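Local coordinates for GTPase activator-like protein (Chaetomium thermophilum, PDB 5HIU), which probably acts as a GTPase-activating protein of the TSC2 family, represented here by its helical N-terminal region and not by the GAP domain, at residues N33-L36 with S37-V40; P57-A60 with I61-A65; N73-N76 with A77-A80. One frame throughout, in Å; residues are numbered along the deposited sequence.

The three contacts offer a worked example of how an alpha-solenoid builds its helix beginnings, all of them near the N-terminal end of the elongated chain. Contact 1 opens helix 36-52, contact 2 lies on helix 59-65, and contact 3 opens helix 75-89. The centres of contacts 1 and 2 are about 15 Å apart, and Arg39 joins them: its NH2 lies 2.6 Å from Ala64 O. Contacts 1 and 3, about 12 Å apart between centres, meet where Val40 CG2 packs 3.7 Å from Ala77 CB. Contacts 2 and 3 do not touch, their nearest atoms being about 6 Å apart. The GAP domain of the full protein is absent from this chain.

Contact 1: residues N33-L36 with S37-V40; sequences NGHL and SERV
His35 and Glu38 form the N-terminal cap of helix 36-52, the second helix of this alpha-solenoid end; Gly34 is where the chain leaves the helical phi/psi of helix 22-33, and His35 follows as the N-cap. Glu38 reaches back along the chain: its OE1 accepts the backbone N of His35 at 2.8 Å, with an N-H...O angle of 155°, on the anti side of the carboxylate. This is the carboxylate half of a capping box; the His35 side chain does not supply the other half. CG of Glu38 stands beside its own backbone N (chi1 -53°), and the extended chain beyond then carries the carboxylate past the start of the helix. There Glu38 OE1 also rests 3.2 Å from Gly34 CA, where no side chain intervenes. The imidazole of His35 runs alongside in the same direction, its CD2 3.6 Å from Glu38 OE1, the ring and carboxylate planes 26° apart. Regular helical bonding starts at once, since Arg39 N donates to His35 O at 3.0 Å and Val40 N to Leu36 O at 3.0 Å. On another flank of the turn, Leu36 CD1 packs 4.1 Å from Arg39 CD and more loosely against Val40 CG2; Met68 lies against all three side chains. Arg39 CG lies 3.4 Å from Gly34 O, and beyond it the chain bends at chi3, sending the guanidinium to partners outside the turn, a salt bridge to Asp67 through NH1 and a bond from NE to Leu31 O. Set at the positive end of the helix dipole, the Glu38 carboxylate would probably be stabilised.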
ATOM      1  N   ASN A  33     -41.619  20.544  12.135  1.00 98.73           N
ATOM      2  CA  ASN A  33     -42.300  21.216  13.248  1.00101.66           C
ATOM      3  C   ASN A  33     -42.667  20.362  14.453  1.00 96.83           C
ATOM      4  O   ASN A  33     -43.041  20.907  15.484  1.00 98.73           O
ATOM      5  CB  ASN A  33     -43.599  21.858  12.756  1.00105.77           C
ATOM      6  CG  ASN A  33     -43.388  22.791  11.589  1.00115.20           C
ATOM      7  OD1 ASN A  33     -42.318  22.828  10.980  1.00119.01           O
ATOM      8  ND2 ASN A  33     -44.417  23.556  11.266  1.00124.66           N
ATOM      9  N   GLY A  34     -42.605  19.041  14.332  1.00 90.34           N
ATOM     10  CA  GLY A  34     -43.038  18.163  15.422  1.00 84.01           C
ATOM     11  C   GLY A  34     -42.158  18.332  16.646  1.00 81.60           C
ATOM     12  O   GLY A  34     -41.071  18.913  16.560  1.00 80.99           O
ATOM     13  N   HIS A  35     -42.628  17.858  17.796  1.00 82.33           N
ATOM     14  CA  HIS A  35     -41.752  17.724  18.954  1.00 82.12           C
ATOM     15  C   HIS A  35     -40.743  16.643  18.596  1.00 81.45           C
ATOM     16  O   HIS A  35     -41.028  15.767  17.787  1.00 79.04           O
ATOM     17  CB  HIS A  35     -42.523  17.330  20.202  1.00 87.72           C
ATOM     18  CG  HIS A  35     -43.623  18.279  20.566  1.00 93.63           C
ATOM     19  ND1 HIS A  35     -43.394  19.603  20.878  1.00 93.63           N
ATOM     20  CD2 HIS A  35     -44.959  18.088  20.692  1.00 94.20           C
ATOM     21  CE1 HIS A  35     -44.541  20.191  21.167  1.00 93.96           C
ATOM     22  NE2 HIS A  35     -45.505  19.294  21.062  1.00 96.00           N
ATOM     23  N   LEU A  36     -39.563  16.687  19.192  1.00 82.01           N
ATOM     24  CA  LEU A  36     -38.470  15.850  18.725  1.00 78.08           C
ATOM     25  C   LEU A  36     -38.877  14.401  18.476  1.00 82.50           C
ATOM     26  O   LEU A  36     -38.513  13.821  17.457  1.00 83.39           O
ATOM     27  CB  LEU A  36     -37.290  15.902  19.689  1.00 77.09           C
ATOM     28  CG  LEU A  36     -36.059  15.146  19.189  1.00 78.69           C
ATOM     29  CD1 LEU A  36     -35.759  15.481  17.733  1.00 76.55           C
ATOM     30  CD2 LEU A  36     -34.837  15.453  20.043  1.00 82.38           C
ATOM     31  N   SER A  37     -39.637  13.812  19.391  1.00 84.10           N
ATOM     32  CA  SER A  37     -40.036  12.422  19.224  1.00 83.69           C
ATOM     33  C   SER A  37     -40.898  12.263  17.973  1.00 81.19           C
ATOM     34  O   SER A  37     -40.946  11.198  17.375  1.00 81.82           O
ATOM     35  CB  SER A  37     -40.791  11.902  20.452  1.00 88.68           C
ATOM     36  OG  SER A  37     -42.167  12.283  20.424  1.00 90.52           O
ATOM     37  N   GLU A  38     -41.604  13.318  17.599  1.00 84.56           N
ATOM     38  CA  GLU A  38     -42.460  13.280  16.420  1.00 85.37           C
ATOM     39  C   GLU A  38     -41.582  13.325  15.194  1.00 78.97           C
ATOM     40  O   GLU A  38     -41.842  12.620  14.222  1.00 75.49           O
ATOM     41  CB  GLU A  38     -43.452  14.446  16.412  1.00 88.43           C
ATOM     42  CG  GLU A  38     -44.269  14.552  17.691  1.00 92.53           C
ATOM     43  CD  GLU A  38     -45.397  15.567  17.615  1.00 93.24           C
ATOM     44  OE1 GLU A  38     -45.122  16.754  17.337  1.00 92.00           O
ATOM     45  OE2 GLU A  38     -46.558  15.176  17.865  1.00 96.77           O
ATOM     46  N   ARG A  39     -40.534  14.146  15.269  1.00 76.18           N
ATOM     47  CA  ARG A  39     -39.571  14.298  14.180  1.00 76.27           C
ATOM     48  C   ARG A  39     -38.875  12.978  13.893  1.00 73.32           C
ATOM     49  O   ARG A  39     -38.672  12.621  12.735  1.00 79.01           O
ATOM     50  CB  ARG A  39     -38.522  15.361  14.515  1.00 76.82           C
ATOM     51  CG  ARG A  39     -39.090  16.746  14.835  1.00 75.86           C
ATOM     52  CD  ARG A  39     -37.955  17.728  15.055  1.00 73.35           C
ATOM     53  NE  ARG A  39     -37.324  18.044  13.779  1.00 73.22           N
ATOM     54  CZ  ARG A  39     -36.056  18.424  13.621  1.00 77.17           C
ATOM     55  NH1 ARG A  39     -35.243  18.532  14.672  1.00 77.99           N
ATOM     56  NH2 ARG A  39     -35.592  18.690  12.395  1.00 74.01           N
ATOM     57  N   VAL A  40     -38.543  12.249  14.951  1.00 67.79           N
ATOM     58  CA  VAL A  40     -37.886  10.964  14.817  1.00 67.31           C
ATOM     59  C   VAL A  40     -38.777   9.992  14.042  1.00 67.76           C
ATOM     60  O   VAL A  40     -38.344   9.326  13.097  1.00 67.42           O
ATOM     61  CB  VAL A  40     -37.504  10.392  16.197  1.00 66.55           C
ATOM     62  CG1 VAL A  40     -37.005   8.959  16.076  1.00 65.79           C
ATOM     63  CG2 VAL A  40     -36.421  11.258  16.828  1.00 66.71           C
TER

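Contact 2: residues P57-A60 with I61-A65; sequences PVHA and IWHAA
His63 turns back over His59, one helical turn earlier, on helix 59-65 of the alpha-solenoid. CB of His63 lies 3.8 Å from Ala60 O, and with CG anti to the carbonyl carbon (chi1 -58°) the ring leans toward the start of the helix. CG and CD2 then come over the carbonyl oxygen of His59, which sits 3.3 Å from the ring plane, over its centre. Further out, CE1 and NE2 meet the imidazole of His59 in a T-shaped pair: the edge of His63 is directed at the face of His59, with centroids 4.0 Å apart and planes at 71°. The ring of His59, its CG anti to the backbone N (chi1 -166°), is held by Tyr102 OH of helix 96-107 through ND1. Beneath the rings the backbone keeps its helical course, as Trp62 N donates to Val58 O at 2.8 Å and Ala64 N to Ala60 O at 2.9 Å. Ile61 leaves on another flank to pack on Val28, Leu46 and Val50 of the two preceding helices, its CD1 3.9 Å from Pro57 O. His63 NE2 lies over the face of the His59 ring, 2.9 Å from His59 NE2.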
ATOM      1  N   PRO A  57     -38.380  14.972  -4.941  1.00 95.62           N
ATOM      2  CA  PRO A  57     -37.377  15.913  -4.457  1.00 94.33           C
ATOM      3  C   PRO A  57     -37.082  15.771  -2.972  1.00 91.88           C
ATOM      4  O   PRO A  57     -37.959  15.944  -2.123  1.00 94.71           O
ATOM      5  CB  PRO A  57     -38.008  17.271  -4.732  1.00 96.22           C
ATOM      6  CG  PRO A  57     -39.464  17.019  -4.634  1.00101.17           C
ATOM      7  CD  PRO A  57     -39.682  15.627  -5.145  1.00 99.53           C
ATOM      8  N   VAL A  58     -35.829  15.488  -2.667  1.00 87.77           N
ATOM      9  CA  VAL A  58     -35.421  15.281  -1.293  1.00 84.51           C
ATOM     10  C   VAL A  58     -34.951  16.581  -0.638  1.00 80.78           C
ATOM     11  O   VAL A  58     -34.683  16.606   0.552  1.00 76.19           O
ATOM     12  CB  VAL A  58     -34.326  14.189  -1.208  1.00 85.07           C
ATOM     13  CG1 VAL A  58     -34.744  12.960  -2.023  1.00 87.21           C
ATOM     14  CG2 VAL A  58     -32.958  14.713  -1.648  1.00 83.21           C
ATOM     15  N   HIS A  59     -34.871  17.664  -1.401  1.00 82.16           N
ATOM     16  CA  HIS A  59     -34.208  18.869  -0.917  1.00 88.44           C
ATOM     17  C   HIS A  59     -34.777  19.464   0.374  1.00 84.53           C
ATOM     18  O   HIS A  59     -34.019  19.809   1.279  1.00 82.42           O
ATOM     19  CB  HIS A  59     -34.208  19.947  -1.989  1.00 98.92           C
ATOM     20  CG  HIS A  59     -33.265  21.070  -1.703  1.00111.11           C
ATOM     21  ND1 HIS A  59     -31.977  20.860  -1.259  1.00115.34           N
ATOM     22  CD2 HIS A  59     -33.410  22.411  -1.819  1.00123.37           C
ATOM     23  CE1 HIS A  59     -31.368  22.022  -1.116  1.00119.39           C
ATOM     24  NE2 HIS A  59     -32.214  22.979  -1.452  1.00126.46           N
ATOM     25  N   ALA A  60     -36.096  19.616   0.449  1.00 83.63           N
ATOM     26  CA  ALA A  60     -36.722  20.217   1.632  1.00 83.62           C
ATOM     27  C   ALA A  60     -36.737  19.223   2.800  1.00 78.43           C
ATOM     28  O   ALA A  60     -36.631  19.601   3.971  1.00 79.69           O
ATOM     29  CB  ALA A  60     -38.123  20.688   1.300  1.00 85.59           C
ATOM     30  N   ILE A  61     -36.850  17.945   2.456  1.00 74.22           N
ATOM     31  CA  ILE A  61     -36.671  16.866   3.413  1.00 71.49           C
ATOM     32  C   ILE A  61     -35.264  16.943   4.030  1.00 70.47           C
ATOM     33  O   ILE A  61     -35.091  16.744   5.226  1.00 72.87           O
ATOM     34  CB  ILE A  61     -36.918  15.492   2.746  1.00 70.40           C
ATOM     35  CG1 ILE A  61     -38.387  15.340   2.330  1.00 75.07           C
ATOM     36  CG2 ILE A  61     -36.550  14.360   3.687  1.00 71.16           C
ATOM     37  CD1 ILE A  61     -38.646  14.236   1.325  1.00 77.55           C
ATOM     38  N   TRP A  62     -34.252  17.225   3.214  1.00 69.24           N
ATOM     39  CA  TRP A  62     -32.900  17.310   3.722  1.00 63.84           C
ATOM     40  C   TRP A  62     -32.848  18.374   4.794  1.00 64.69           C
ATOM     41  O   TRP A  62     -32.361  18.130   5.892  1.00 63.03           O
ATOM     42  CB  TRP A  62     -31.909  17.645   2.612  1.00 62.93           C
ATOM     43  CG  TRP A  62     -30.502  17.709   3.105  1.00 64.96           C
ATOM     44  CD1 TRP A  62     -29.857  18.800   3.621  1.00 68.07           C
ATOM     45  CD2 TRP A  62     -29.561  16.629   3.149  1.00 64.59           C
ATOM     46  NE1 TRP A  62     -28.569  18.465   3.978  1.00 71.49           N
ATOM     47  CE2 TRP A  62     -28.367  17.134   3.711  1.00 65.68           C
ATOM     48  CE3 TRP A  62     -29.611  15.285   2.762  1.00 64.71           C
ATOM     49  CZ2 TRP A  62     -27.234  16.343   3.889  1.00 62.54           C
ATOM     50  CZ3 TRP A  62     -28.478  14.494   2.948  1.00 64.92           C
ATOM     51  CH2 TRP A  62     -27.301  15.037   3.495  1.00 63.64           C
ATOM     52  N   HIS A  63     -33.380  19.549   4.475  1.00 69.37           N
ATOM     53  CA  HIS A  63     -33.263  20.685   5.367  1.00 72.23           C
ATOM     54  C   HIS A  63     -34.063  20.471   6.627  1.00 72.41           C
ATOM     55  O   HIS A  63     -33.630  20.819   7.737  1.00 72.34           O
ATOM     56  CB  HIS A  63     -33.764  21.943   4.695  1.00 79.91           C
ATOM     57  CG  HIS A  63     -33.063  22.269   3.428  1.00 81.61           C
ATOM     58  ND1 HIS A  63     -31.764  21.888   3.172  1.00 83.44           N
ATOM     59  CD2 HIS A  63     -33.476  22.964   2.347  1.00 88.80           C
ATOM     60  CE1 HIS A  63     -31.413  22.319   1.973  1.00 85.22           C
ATOM     61  NE2 HIS A  63     -32.433  22.980   1.456  1.00 89.63           N
ATOM     62  N   ALA A  64     -35.246  19.900   6.460  1.00 71.60           N
ATOM     63  CA  ALA A  64     -36.060  19.576   7.611  1.00 74.53           C
ATOM     64  C   ALA A  64     -35.244  18.806   8.666  1.00 74.04           C
ATOM     65  O   ALA A  64     -35.347  19.097   9.848  1.00 80.32           O
ATOM     66  CB  ALA A  64     -37.278  18.775   7.175  1.00 74.64           C
ATOM     67  N   ALA A  65     -34.410  17.860   8.217  1.00 71.96           N
ATOM     68  CA  ALA A  65     -33.811  16.833   9.082  1.00 64.75           C
ATOM     69  C   ALA A  65     -32.378  17.062   9.499  1.00 62.98           C
ATOM     70  O   ALA A  65     -31.971  16.521  10.514  1.00 65.31           O
ATOM     71  CB  ALA A  65     -33.897  15.482   8.390  1.00 61.67           C
TER

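Contact 3: residues N73-N76 with A77-A80; sequences NPDN and ARQA
Pro74, at the N-cap of helix 75-89, offers its carbonyl oxygen to two backbone donors, Ala77 N at 2.9 Å and Arg78 N at 3.1 Å, while Gln79 N bonds almost straight to Asp75 O at 2.7 Å. Around this first turn of a solenoid helix, Arg78 folds back over the chain that enters it. A bend at chi3 (-42°) brings the guanidinium to Asn73 O, which accepts Arg78 NH1 at 2.7 Å close to the guanidinium plane. Along the way Arg78 CG packs 3.8 Å from Asn73 CB. Asp75 lies beside Arg78 and points the same way; its OD1 forms a salt bridge with NH2 at 2.7 Å, met from above the carboxylate plane, and a weak bond with NH1. The two flat groups are turned 73° against each other. Gln79 also lies alongside Asp75, its amide 29° from the carboxylate plane, with NE2 3.6 Å from Asp75 CB. Outward, Asp75 OD2 pairs with Lys113 and Arg78 NE with Asp114, while Asn73 ND2 is held by His70 O and Asp67 O. Arg78 thus ties together the incoming loop, the helix start and the region of Asp114, and the alternating charges should keep Asp75 ionised.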
ATOM      1  N   ASN A  73     -27.838  15.828  19.912  1.00 77.55           N
ATOM      2  CA  ASN A  73     -29.029  14.973  19.937  1.00 72.40           C
ATOM      3  C   ASN A  73     -28.721  13.555  20.423  1.00 66.72           C
ATOM      4  O   ASN A  73     -27.593  13.087  20.296  1.00 59.94           O
ATOM      5  CB  ASN A  73     -29.622  14.845  18.546  1.00 72.37           C
ATOM      6  CG  ASN A  73     -29.964  16.177  17.922  1.00 76.92           C
ATOM      7  OD1 ASN A  73     -30.854  16.896  18.389  1.00 76.69           O
ATOM      8  ND2 ASN A  73     -29.268  16.508  16.836  1.00 80.14           N
ATOM      9  N   PRO A  74     -29.744  12.856  20.942  1.00 62.55           N
ATOM     10  CA  PRO A  74     -29.605  11.462  21.338  1.00 62.24           C
ATOM     11  C   PRO A  74     -29.522  10.491  20.155  1.00 60.19           C
ATOM     12  O   PRO A  74     -30.055  10.735  19.082  1.00 58.32           O
ATOM     13  CB  PRO A  74     -30.883  11.208  22.141  1.00 63.24           C
ATOM     14  CG  PRO A  74     -31.872  12.109  21.507  1.00 61.07           C
ATOM     15  CD  PRO A  74     -31.114  13.349  21.158  1.00 61.12           C
ATOM     16  N   ASP A  75     -28.867   9.371  20.383  1.00 62.86           N
ATOM     17  CA  ASP A  75     -28.692   8.357  19.365  1.00 62.92           C
ATOM     18  C   ASP A  75     -29.873   8.176  18.440  1.00 64.69           C
ATOM     19  O   ASP A  75     -29.733   8.346  17.225  1.00 68.12           O
ATOM     20  CB  ASP A  75     -28.365   7.043  20.034  1.00 63.83           C
ATOM     21  CG  ASP A  75     -26.973   7.039  20.611  1.00 67.46           C
ATOM     22  OD1 ASP A  75     -26.251   8.049  20.413  1.00 65.13           O
ATOM     23  OD2 ASP A  75     -26.601   6.037  21.250  1.00 70.12           O
ATOM     24  N   ASN A  76     -31.029   7.856  19.016  1.00 67.47           N
ATOM     25  CA  ASN A  76     -32.230   7.525  18.249  1.00 65.62           C
ATOM     26  C   ASN A  76     -32.574   8.571  17.215  1.00 67.93           C
ATOM     27  O   ASN A  76     -33.102   8.243  16.156  1.00 73.76           O
ATOM     28  CB  ASN A  76     -33.426   7.333  19.168  1.00 67.80           C
ATOM     29  CG  ASN A  76     -33.844   8.615  19.859  1.00 69.87           C
ATOM     30  OD1 ASN A  76     -33.017   9.480  20.122  1.00 73.18           O
ATOM     31  ND2 ASN A  76     -35.130   8.748  20.147  1.00 69.71           N
ATOM     32  N   ALA A  77     -32.274   9.828  17.520  1.00 67.60           N
ATOM     33  CA  ALA A  77     -32.599  10.928  16.615  1.00 67.61           C
ATOM     34  C   ALA A  77     -31.510  11.187  15.588  1.00 62.91           C
ATOM     35  O   ALA A  77     -31.801  11.615  14.477  1.00 62.45           O
ATOM     36  CB  ALA A  77     -32.888  12.205  17.404  1.00 69.94           C
ATOM     37  N   ARG A  78     -30.256  10.976  15.959  1.00 62.16           N
ATOM     38  CA  ARG A  78     -29.190  11.178  14.998  1.00 60.80           C
ATOM     39  C   ARG A  78     -29.313  10.049  14.015  1.00 59.79           C
ATOM     40  O   ARG A  78     -29.303  10.264  12.819  1.00 56.28           O
ATOM     41  CB  ARG A  78     -27.805  11.171  15.658  1.00 62.25           C
ATOM     42  CG  ARG A  78     -27.564  12.315  16.629  1.00 63.43           C
ATOM     43  CD  ARG A  78     -26.102  12.468  16.999  1.00 61.89           C
ATOM     44  NE  ARG A  78     -25.444  11.188  17.247  1.00 60.27           N
ATOM     45  CZ  ARG A  78     -25.564  10.456  18.348  1.00 62.93           C
ATOM     46  NH1 ARG A  78     -26.360  10.837  19.343  1.00 67.66           N
ATOM     47  NH2 ARG A  78     -24.902   9.303  18.441  1.00 63.91           N
ATOM     48  N   GLN A  79     -29.460   8.845  14.546  1.00 60.71           N
ATOM     49  CA  GLN A  79     -29.500   7.653  13.733  1.00 59.95           C
ATOM     50  C   GLN A  79     -30.622   7.684  12.721  1.00 57.90           C
ATOM     51  O   GLN A  79     -30.376   7.518  11.530  1.00 57.66           O
ATOM     52  CB  GLN A  79     -29.563   6.395  14.615  1.00 63.40           C
ATOM     53  CG  GLN A  79     -28.171   6.037  15.128  1.00 65.99           C
ATOM     54  CD  GLN A  79     -28.134   4.963  16.189  1.00 68.75           C
ATOM     55  OE1 GLN A  79     -28.839   3.957  16.112  1.00 73.87           O
ATOM     56  NE2 GLN A  79     -27.282   5.159  17.179  1.00 69.68           N
ATOM     57  N   ALA A  80     -31.845   7.911  13.176  1.00 59.59           N
ATOM     58  CA  ALA A  80     -32.995   7.904  12.262  1.00 61.37           C
ATOM     59  C   ALA A  80     -32.874   9.001  11.191  1.00 59.25           C
ATOM     60  O   ALA A  80     -33.415   8.870  10.097  1.00 57.78           O
ATOM     61  CB  ALA A  80     -34.304   8.047  13.036  1.00 59.67           C
TER